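Local coordinates for protein cryptochrome DASH, chloroplastic/mitochondrial (Arabidopsis thaliana, PDB 2J4D) that repairs cyclobutane pyrimidine dimers in single-stranded DNA as an FAD- and folate-binding photolyase and may also act as a photoreceptor, at residues 40-45 with 59-64; 265-270 with 307-312. All coordinates share one frame; numbering follows the deposited sequence.

Contact 1 (40-45 with 59-64); sequences GVTILW and YKAWSS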
ATOM      1  N   GLY A  40      13.368  -0.491  31.639  1.00 28.86           N
ATOM      2  CA  GLY A  40      11.935  -0.302  31.785  1.00 26.75           C
ATOM      3  C   GLY A  40      11.026  -0.708  30.640  1.00 27.82           C
ATOM      4  O   GLY A  40      11.450  -1.299  29.642  1.00 26.85           O
ATOM      5  N   VAL A  41       9.756  -0.359  30.793  1.00 27.16           N
ATOM      6  CA  VAL A  41       8.731  -0.684  29.817  1.00 27.58           C
ATOM      7  C   VAL A  41       8.602   0.310  28.669  1.00 27.26           C
ATOM      8  O   VAL A  41       8.749   1.520  28.852  1.00 25.94           O
ATOM      9  CB  VAL A  41       7.354  -0.793  30.504  1.00 29.34           C
ATOM     10  CG1 VAL A  41       6.264  -1.049  29.467  1.00 25.85           C
ATOM     11  CG2 VAL A  41       7.379  -1.908  31.538  1.00 30.05           C
ATOM     12  N   THR A  42       8.329  -0.217  27.479  1.00 26.54           N
ATOM     13  CA  THR A  42       8.111   0.619  26.308  1.00 25.96           C
ATOM     14  C   THR A  42       6.891   0.069  25.577  1.00 24.86           C
ATOM     15  O   THR A  42       6.589  -1.125  25.648  1.00 28.15           O
ATOM     16  CB  THR A  42       9.311   0.612  25.327  1.00 26.72           C
ATOM     17  OG1 THR A  42       9.075   1.568  24.283  1.00 28.03           O
ATOM     18  CG2 THR A  42       9.480  -0.762  24.688  1.00 22.77           C
ATOM     19  N   ILE A  43       6.178   0.950  24.895  1.00 23.56           N
ATOM     20  CA  ILE A  43       5.018   0.544  24.129  1.00 21.20           C
ATOM     21  C   ILE A  43       5.389   0.720  22.663  1.00 20.37           C
ATOM     22  O   ILE A  43       5.956   1.747  22.293  1.00 20.92           O
ATOM     23  CB  ILE A  43       3.796   1.440  24.452  1.00 22.82           C
ATOM     24  CG1 ILE A  43       3.282   1.118  25.859  1.00 22.68           C
ATOM     25  CG2 ILE A  43       2.703   1.252  23.378  1.00 19.20           C
ATOM     26  CD1 ILE A  43       2.257   2.113  26.404  1.00 26.19           C
ATOM     27  N   LEU A  44       5.102  -0.289  21.845  1.00 20.92           N
ATOM     28  CA  LEU A  44       5.362  -0.211  20.410  1.00 21.18           C
ATOM     29  C   LEU A  44       3.997  -0.065  19.739  1.00 20.40           C
ATOM     30  O   LEU A  44       3.169  -0.979  19.771  1.00 20.27           O
ATOM     31  CB  LEU A  44       6.055  -1.480  19.896  1.00 21.34           C
ATOM     32  CG  LEU A  44       6.322  -1.536  18.383  1.00 18.71           C
ATOM     33  CD1 LEU A  44       7.152  -0.336  17.934  1.00 18.42           C
ATOM     34  CD2 LEU A  44       7.054  -2.844  18.057  1.00 20.30           C
ATOM     35  N   TRP A  45       3.770   1.097  19.141  1.00 18.37           N
ATOM     36  CA  TRP A  45       2.501   1.394  18.483  1.00 16.67           C
ATOM     37  C   TRP A  45       2.577   1.146  16.974  1.00 18.46           C
ATOM     38  O   TRP A  45       3.272   1.860  16.245  1.00 17.94           O
ATOM     39  CB  TRP A  45       2.111   2.845  18.804  1.00 15.22           C
ATOM     40  CG  TRP A  45       0.948   3.406  18.029  1.00 14.12           C
ATOM     41  CD1 TRP A  45      -0.166   2.743  17.610  1.00 17.85           C
ATOM     42  CD2 TRP A  45       0.794   4.763  17.600  1.00 17.43           C
ATOM     43  NE1 TRP A  45      -1.008   3.605  16.939  1.00 18.57           N
ATOM     44  CE2 TRP A  45      -0.443   4.851  16.921  1.00 20.96           C
ATOM     45  CE3 TRP A  45       1.581   5.919  17.730  1.00 17.78           C
ATOM     46  CZ2 TRP A  45      -0.913   6.051  16.368  1.00 20.93           C
ATOM     47  CZ3 TRP A  45       1.115   7.112  17.183  1.00 18.88           C
ATOM     48  CH2 TRP A  45      -0.123   7.168  16.510  1.00 20.45           C
ATOM     49  N   TYR A  59      12.962  -2.516  16.549  1.00 21.69           N
ATOM     50  CA  TYR A  59      14.340  -2.643  17.007  1.00 24.52           C
ATOM     51  C   TYR A  59      14.686  -1.606  18.080  1.00 22.16           C
ATOM     52  O   TYR A  59      15.287  -1.940  19.102  1.00 23.71           O
ATOM     53  CB  TYR A  59      15.333  -2.494  15.849  1.00 25.29           C
ATOM     54  CG  TYR A  59      16.752  -2.745  16.301  1.00 29.09           C
ATOM     55  CD1 TYR A  59      17.269  -4.038  16.345  1.00 30.64           C
ATOM     56  CD2 TYR A  59      17.541  -1.705  16.787  1.00 30.93           C
ATOM     57  CE1 TYR A  59      18.534  -4.292  16.864  1.00 31.87           C
ATOM     58  CE2 TYR A  59      18.804  -1.949  17.312  1.00 33.19           C
ATOM     59  CZ  TYR A  59      19.291  -3.245  17.350  1.00 33.02           C
ATOM     60  OH  TYR A  59      20.524  -3.496  17.900  1.00 36.85           O
ATOM     61  N   LYS A  60      14.321  -0.350  17.845  1.00 21.65           N
ATOM     62  CA  LYS A  60      14.631   0.712  18.804  1.00 21.64           C
ATOM     63  C   LYS A  60      13.892   0.521  20.124  1.00 22.79           C
ATOM     64  O   LYS A  60      14.419   0.839  21.200  1.00 22.57           O
ATOM     65  CB  LYS A  60      14.304   2.080  18.196  1.00 24.12           C
ATOM     66  CG  LYS A  60      14.626   3.279  19.090  1.00 37.82           C
ATOM     67  CD  LYS A  60      16.066   3.272  19.599  1.00 44.61           C
ATOM     68  CE  LYS A  60      16.469   4.627  20.185  1.00 51.59           C
ATOM     69  NZ  LYS A  60      17.272   5.445  19.223  1.00 54.99           N
ATOM     70  N   ALA A  61      12.675  -0.000  20.041  1.00 20.77           N
ATOM     71  CA  ALA A  61      11.870  -0.254  21.232  1.00 23.71           C
ATOM     72  C   ALA A  61      12.545  -1.337  22.074  1.00 24.38           C
ATOM     73  O   ALA A  61      12.692  -1.210  23.294  1.00 25.18           O
ATOM     74  CB  ALA A  61      10.481  -0.707  20.828  1.00 21.05           C
ATOM     75  N   TRP A  62      12.960  -2.404  21.406  1.00 23.22           N
ATOM     76  CA  TRP A  62      13.617  -3.523  22.063  1.00 23.07           C
ATOM     77  C   TRP A  62      14.950  -3.140  22.695  1.00 22.88           C
ATOM     78  O   TRP A  62      15.232  -3.511  23.831  1.00 25.92           O
ATOM     79  CB  TRP A  62      13.841  -4.645  21.050  1.00 22.88           C
ATOM     80  CG  TRP A  62      14.683  -5.773  21.557  1.00 24.38           C
ATOM     81  CD1 TRP A  62      14.306  -6.763  22.421  1.00 25.27           C
ATOM     82  CD2 TRP A  62      16.045  -6.037  21.213  1.00 24.27           C
ATOM     83  NE1 TRP A  62      15.353  -7.632  22.631  1.00 25.41           N
ATOM     84  CE2 TRP A  62      16.432  -7.209  21.903  1.00 25.19           C
ATOM     85  CE3 TRP A  62      16.980  -5.397  20.387  1.00 27.01           C
ATOM     86  CZ2 TRP A  62      17.715  -7.754  21.793  1.00 28.16           C
ATOM     87  CZ3 TRP A  62      18.258  -5.942  20.277  1.00 28.69           C
ATOM     88  CH2 TRP A  62      18.610  -7.108  20.977  1.00 28.73           C
ATOM     89  N   SER A  63      15.761  -2.387  21.965  1.00 23.24           N
ATOM     90  CA  SER A  63      17.076  -2.010  22.462  1.00 27.88           C
ATOM     91  C   SER A  63      17.074  -0.911  23.517  1.00 28.22           C
ATOM     92  O   SER A  63      18.095  -0.660  24.150  1.00 28.24           O
ATOM     93  CB  SER A  63      17.983  -1.601  21.295  1.00 29.34           C
ATOM     94  OG  SER A  63      17.462  -0.475  20.620  1.00 32.24           O
ATOM     95  N   SER A  64      15.932  -0.267  23.725  1.00 24.88           N
ATOM     96  CA  SER A  64      15.869   0.797  24.716  1.00 25.50           C
ATOM     97  C   SER A  64      14.931   0.476  25.877  1.00 25.53           C
ATOM     98  O   SER A  64      14.491   1.376  26.595  1.00 26.86           O
ATOM     99  CB  SER A  64      15.432   2.096  24.042  1.00 28.99           C
ATOM    100  OG  SER A  64      14.101   1.998  23.582  1.00 31.92           O
TER
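Thr42 and Leu44, alternate residues of the strand that starts at Val41, turn their side chains toward Ala61 on the helix, while Val41 and Ile43 point to the far side of the sheet. At Thr42 the backbones come nearest, its CA 6.4 Å from CA of Ala61. The methyl CG2 of Thr42 does the touching: it lies 3.5 Å from the carbonyl O of Ala61 and 4.0 Å from that residue's CB, packing against both backbone and side chain of the helix. A chi1 of -174° sets OG1 anti to the backbone N and leaves CG2 to face the helix, and the hydroxyl is hydrogen-bonded to OG1 of Thr138 on the adjoining strand 138-142. The polar and apolar branches of this buried threonine thus serve different neighbours. Ala61 O, which CG2 meets, accepts a hydrogen bond from Ser65 OG just past the helix. Further along, Leu44 reaches Ala61 CB with CD1 at a looser 4.4 Å. The alanine methyl therefore sits over two alternate residues on the helix-facing side of the strand, and no hydrogen bond crosses between the segments. The short side chains of Thr42 and Ala61 are consistent with the close approach of helix 56-63 to the sheet here, in the first beta-alpha-beta crossover (41-46, 56-63, 67-74) of the N-terminal alpha/beta domain of the photolyase/cryptochrome family.

Contact 2 (265-270 with 307-312); sequences KKDLLK and QRYEKE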
ATOM      1  N   LYS A 265      10.765 -18.925  -6.835  1.00 25.43           N
ATOM      2  CA  LYS A 265      10.036 -20.091  -7.318  1.00 27.31           C
ATOM      3  C   LYS A 265       9.672 -19.980  -8.796  1.00 27.53           C
ATOM      4  O   LYS A 265       9.934 -20.900  -9.578  1.00 25.46           O
ATOM      5  CB  LYS A 265       8.772 -20.314  -6.488  1.00 29.11           C
ATOM      6  CG  LYS A 265       8.023 -21.579  -6.880  1.00 29.98           C
ATOM      7  CD  LYS A 265       6.801 -21.808  -6.013  1.00 34.11           C
ATOM      8  CE  LYS A 265       5.973 -22.975  -6.549  1.00 38.42           C
ATOM      9  NZ  LYS A 265       4.739 -23.186  -5.751  1.00 38.56           N
ATOM     10  N   LYS A 266       9.074 -18.860  -9.181  1.00 24.26           N
ATOM     11  CA  LYS A 266       8.681 -18.656 -10.566  1.00 26.87           C
ATOM     12  C   LYS A 266       9.755 -17.999 -11.418  1.00 25.90           C
ATOM     13  O   LYS A 266       9.642 -17.982 -12.644  1.00 22.57           O
ATOM     14  CB  LYS A 266       7.385 -17.846 -10.637  1.00 27.33           C
ATOM     15  CG  LYS A 266       6.183 -18.611 -10.114  1.00 30.66           C
ATOM     16  CD  LYS A 266       4.921 -17.775 -10.179  1.00 36.80           C
ATOM     17  CE  LYS A 266       3.701 -18.656 -10.029  1.00 40.44           C
ATOM     18  NZ  LYS A 266       3.674 -19.653 -11.136  1.00 43.47           N
ATOM     19  N   ASP A 267      10.786 -17.454 -10.774  1.00 24.90           N
ATOM     20  CA  ASP A 267      11.900 -16.827 -11.493  1.00 25.82           C
ATOM     21  C   ASP A 267      11.395 -15.817 -12.533  1.00 26.64           C
ATOM     22  O   ASP A 267      11.884 -15.762 -13.662  1.00 27.16           O
ATOM     23  CB  ASP A 267      12.730 -17.939 -12.159  1.00 30.15           C
ATOM     24  CG  ASP A 267      14.127 -17.489 -12.564  1.00 33.16           C
ATOM     25  OD1 ASP A 267      14.693 -16.583 -11.915  1.00 31.34           O
ATOM     26  OD2 ASP A 267      14.671 -18.071 -13.527  1.00 32.86           O
ATOM     27  N   LEU A 268      10.419 -15.003 -12.144  1.00 23.65           N
ATOM     28  CA  LEU A 268       9.848 -14.020 -13.054  1.00 23.36           C
ATOM     29  C   LEU A 268      10.505 -12.646 -13.003  1.00 25.51           C
ATOM     30  O   LEU A 268      10.265 -11.811 -13.873  1.00 23.99           O
ATOM     31  CB  LEU A 268       8.353 -13.864 -12.780  1.00 24.05           C
ATOM     32  CG  LEU A 268       7.524 -15.099 -13.128  1.00 27.86           C
ATOM     33  CD1 LEU A 268       6.087 -14.905 -12.686  1.00 28.87           C
ATOM     34  CD2 LEU A 268       7.597 -15.339 -14.634  1.00 32.06           C
ATOM     35  N   LEU A 269      11.336 -12.408 -11.996  1.00 24.41           N
ATOM     36  CA  LEU A 269      11.973 -11.103 -11.870  1.00 27.02           C
ATOM     37  C   LEU A 269      12.779 -10.714 -13.097  1.00 25.80           C
ATOM     38  O   LEU A 269      12.788  -9.546 -13.488  1.00 26.61           O
ATOM     39  CB  LEU A 269      12.872 -11.055 -10.628  1.00 24.35           C
ATOM     40  CG  LEU A 269      13.585  -9.714 -10.390  1.00 29.03           C
ATOM     41  CD1 LEU A 269      12.554  -8.593 -10.316  1.00 24.61           C
ATOM     42  CD2 LEU A 269      14.423  -9.784  -9.113  1.00 26.92           C
ATOM     43  N   LYS A 270      13.439 -11.686 -13.717  1.00 28.24           N
ATOM     44  CA  LYS A 270      14.258 -11.395 -14.890  1.00 26.17           C
ATOM     45  C   LYS A 270      13.501 -10.955 -16.141  1.00 27.34           C
ATOM     46  O   LYS A 270      14.129 -10.598 -17.142  1.00 26.09           O
ATOM     47  CB  LYS A 270      15.144 -12.596 -15.229  1.00 28.87           C
ATOM     48  CG  LYS A 270      14.382 -13.865 -15.549  1.00 33.20           C
ATOM     49  CD  LYS A 270      15.343 -14.965 -15.953  1.00 36.97           C
ATOM     50  CE  LYS A 270      14.673 -16.327 -15.925  1.00 41.56           C
ATOM     51  NZ  LYS A 270      13.458 -16.367 -16.770  1.00 42.84           N
ATOM     52  N   GLN A 307      19.274  -8.034  -4.782  1.00 20.52           N
ATOM     53  CA  GLN A 307      20.732  -8.138  -4.845  1.00 22.95           C
ATOM     54  C   GLN A 307      21.144  -9.601  -4.901  1.00 20.61           C
ATOM     55  O   GLN A 307      22.032  -9.983  -5.668  1.00 20.40           O
ATOM     56  CB  GLN A 307      21.385  -7.511  -3.612  1.00 25.72           C
ATOM     57  CG  GLN A 307      21.369  -5.992  -3.549  1.00 25.11           C
ATOM     58  CD  GLN A 307      22.029  -5.496  -2.274  1.00 33.09           C
ATOM     59  OE1 GLN A 307      21.597  -5.830  -1.159  1.00 26.81           O
ATOM     60  NE2 GLN A 307      23.088  -4.708  -2.426  1.00 32.61           N
ATOM     61  N   ARG A 308      20.514 -10.421  -4.067  1.00 20.13           N
ATOM     62  CA  ARG A 308      20.844 -11.835  -4.047  1.00 20.04           C
ATOM     63  C   ARG A 308      20.476 -12.483  -5.380  1.00 22.51           C
ATOM     64  O   ARG A 308      21.220 -13.322  -5.902  1.00 21.45           O
ATOM     65  CB  ARG A 308      20.136 -12.548  -2.889  1.00 23.60           C
ATOM     66  CG  ARG A 308      20.675 -13.964  -2.691  1.00 23.58           C
ATOM     67  CD  ARG A 308      20.305 -14.583  -1.349  1.00 29.10           C
ATOM     68  NE  ARG A 308      18.993 -15.219  -1.373  1.00 32.57           N
ATOM     69  CZ  ARG A 308      17.881 -14.636  -0.955  1.00 32.66           C
ATOM     70  NH1 ARG A 308      17.931 -13.402  -0.475  1.00 34.00           N
ATOM     71  NH2 ARG A 308      16.723 -15.286  -1.017  1.00 30.60           N
ATOM     72  N   TYR A 309      19.338 -12.081  -5.938  1.00 19.97           N
ATOM     73  CA  TYR A 309      18.896 -12.619  -7.219  1.00 20.63           C
ATOM     74  C   TYR A 309      19.909 -12.279  -8.307  1.00 22.30           C
ATOM     75  O   TYR A 309      20.291 -13.145  -9.110  1.00 22.07           O
ATOM     76  CB  TYR A 309      17.536 -12.035  -7.596  1.00 19.61           C
ATOM     77  CG  TYR A 309      16.922 -12.618  -8.856  1.00 21.16           C
ATOM     78  CD1 TYR A 309      16.025 -13.685  -8.791  1.00 21.10           C
ATOM     79  CD2 TYR A 309      17.212 -12.077 -10.112  1.00 20.91           C
ATOM     80  CE1 TYR A 309      15.422 -14.193  -9.944  1.00 23.22           C
ATOM     81  CE2 TYR A 309      16.619 -12.576 -11.265  1.00 22.47           C
ATOM     82  CZ  TYR A 309      15.722 -13.633 -11.176  1.00 25.80           C
ATOM     83  OH  TYR A 309      15.112 -14.113 -12.319  1.00 25.03           O
ATOM     84  N   GLU A 310      20.351 -11.023  -8.330  1.00 21.16           N
ATOM     85  CA  GLU A 310      21.311 -10.584  -9.335  1.00 21.96           C
ATOM     86  C   GLU A 310      22.622 -11.351  -9.233  1.00 24.06           C
ATOM     87  O   GLU A 310      23.253 -11.638 -10.249  1.00 23.08           O
ATOM     88  CB  GLU A 310      21.580  -9.076  -9.217  1.00 22.94           C
ATOM     89  CG  GLU A 310      20.356  -8.213  -9.499  1.00 22.71           C
ATOM     90  CD  GLU A 310      20.712  -6.782  -9.825  1.00 26.81           C
ATOM     91  OE1 GLU A 310      21.679  -6.256  -9.231  1.00 31.72           O
ATOM     92  OE2 GLU A 310      20.014  -6.174 -10.666  1.00 29.07           O
ATOM     93  N   LYS A 311      23.022 -11.694  -8.012  1.00 20.57           N
ATOM     94  CA  LYS A 311      24.264 -12.431  -7.799  1.00 24.03           C
ATOM     95  C   LYS A 311      24.147 -13.910  -8.162  1.00 23.89           C
ATOM     96  O   LYS A 311      25.023 -14.473  -8.819  1.00 23.33           O
ATOM     97  CB  LYS A 311      24.700 -12.318  -6.335  1.00 22.42           C
ATOM     98  CG  LYS A 311      25.966 -13.105  -5.985  1.00 25.43           C
ATOM     99  CD  LYS A 311      26.291 -12.988  -4.495  1.00 22.92           C
ATOM    100  CE  LYS A 311      27.623 -13.645  -4.140  1.00 24.24           C
ATOM    101  NZ  LYS A 311      27.627 -15.121  -4.376  1.00 24.35           N
ATOM    102  N   GLU A 312      23.057 -14.534  -7.741  1.00 22.85           N
ATOM    103  CA  GLU A 312      22.861 -15.951  -7.987  1.00 23.77           C
ATOM    104  C   GLU A 312      22.269 -16.332  -9.337  1.00 24.98           C
ATOM    105  O   GLU A 312      22.591 -17.393  -9.880  1.00 23.44           O
ATOM    106  CB  GLU A 312      21.998 -16.539  -6.877  1.00 23.93           C
ATOM    107  CG  GLU A 312      22.644 -16.497  -5.493  1.00 20.72           C
ATOM    108  CD  GLU A 312      21.703 -16.996  -4.402  1.00 25.12           C
ATOM    109  OE1 GLU A 312      20.611 -17.490  -4.751  1.00 27.44           O
ATOM    110  OE2 GLU A 312      22.049 -16.900  -3.203  1.00 22.26           O
TER
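The Tyr309 ring receives Leu269 over one face and Asp267 at its edge. With CG anti to the backbone N (chi1 -175°), Tyr309 sends its ring out toward the loop. The leucine and tyrosine side chains run antiparallel, which carries Leu269 CD2 over the ring near the tyrosine's CB end, 3.7 Å from Tyr309 CD2. This is a CH-pi contact: Leu269 CD2 stands 4.0 Å from the ring centroid, 21° off the normal, while the leucine's CB lies nearer the phenol end, 3.9 Å from Tyr309 CZ. Asp267 crosses the tyrosine at about a right angle, its carboxylate plane turned 48° from the ring. The phenol OH donates a short hydrogen bond of 2.5 Å to Asp267 OD1, approaching from above the carboxylate plane. Asp267 is the first residue after helix 252-265 to leave helical geometry, with positive phi. Its bond to Tyr309 joins helix 299-312 to the loop leading to helix 272-275, within the helical, FAD-binding part of the photolyase fold. Leu269, over the ring face, also packs near Tyr272, an FAD-binding residue by similarity. Tyr309 OH accepts a weak hydrogen bond from Lys270 N, 3.3 Å away, and CB and CG of that lysine pass across the hydroxyl, nearly perpendicular to the tyrosine. Asp267 OD1 also forms a salt bridge with Arg313, whose charge may stabilise the carboxylate as an anion. Trp264 meets the Tyr309 ring edge-to-face.

Overall arrangement
Contact 1 closes before contact 2 opens, so the two follow one another in series along the chain. Their centres are about 35 Å apart and their nearest atoms about 18 Å, and they share no helix or strand. The 40-45/59-64 pair belongs to the five-stranded parallel sheet of the N-terminal alpha/beta domain, away from the annotated sites. The 265-270/307-312 pair joins the loop after helix 252-265 to helix 299-312, where the side chain of Leu269 comes within about 8 Å of the bound FAD. One contact thus helps build the alpha/beta domain; the other lies in the helical part, near but not touching the FAD, and probably belongs to the second shell round it.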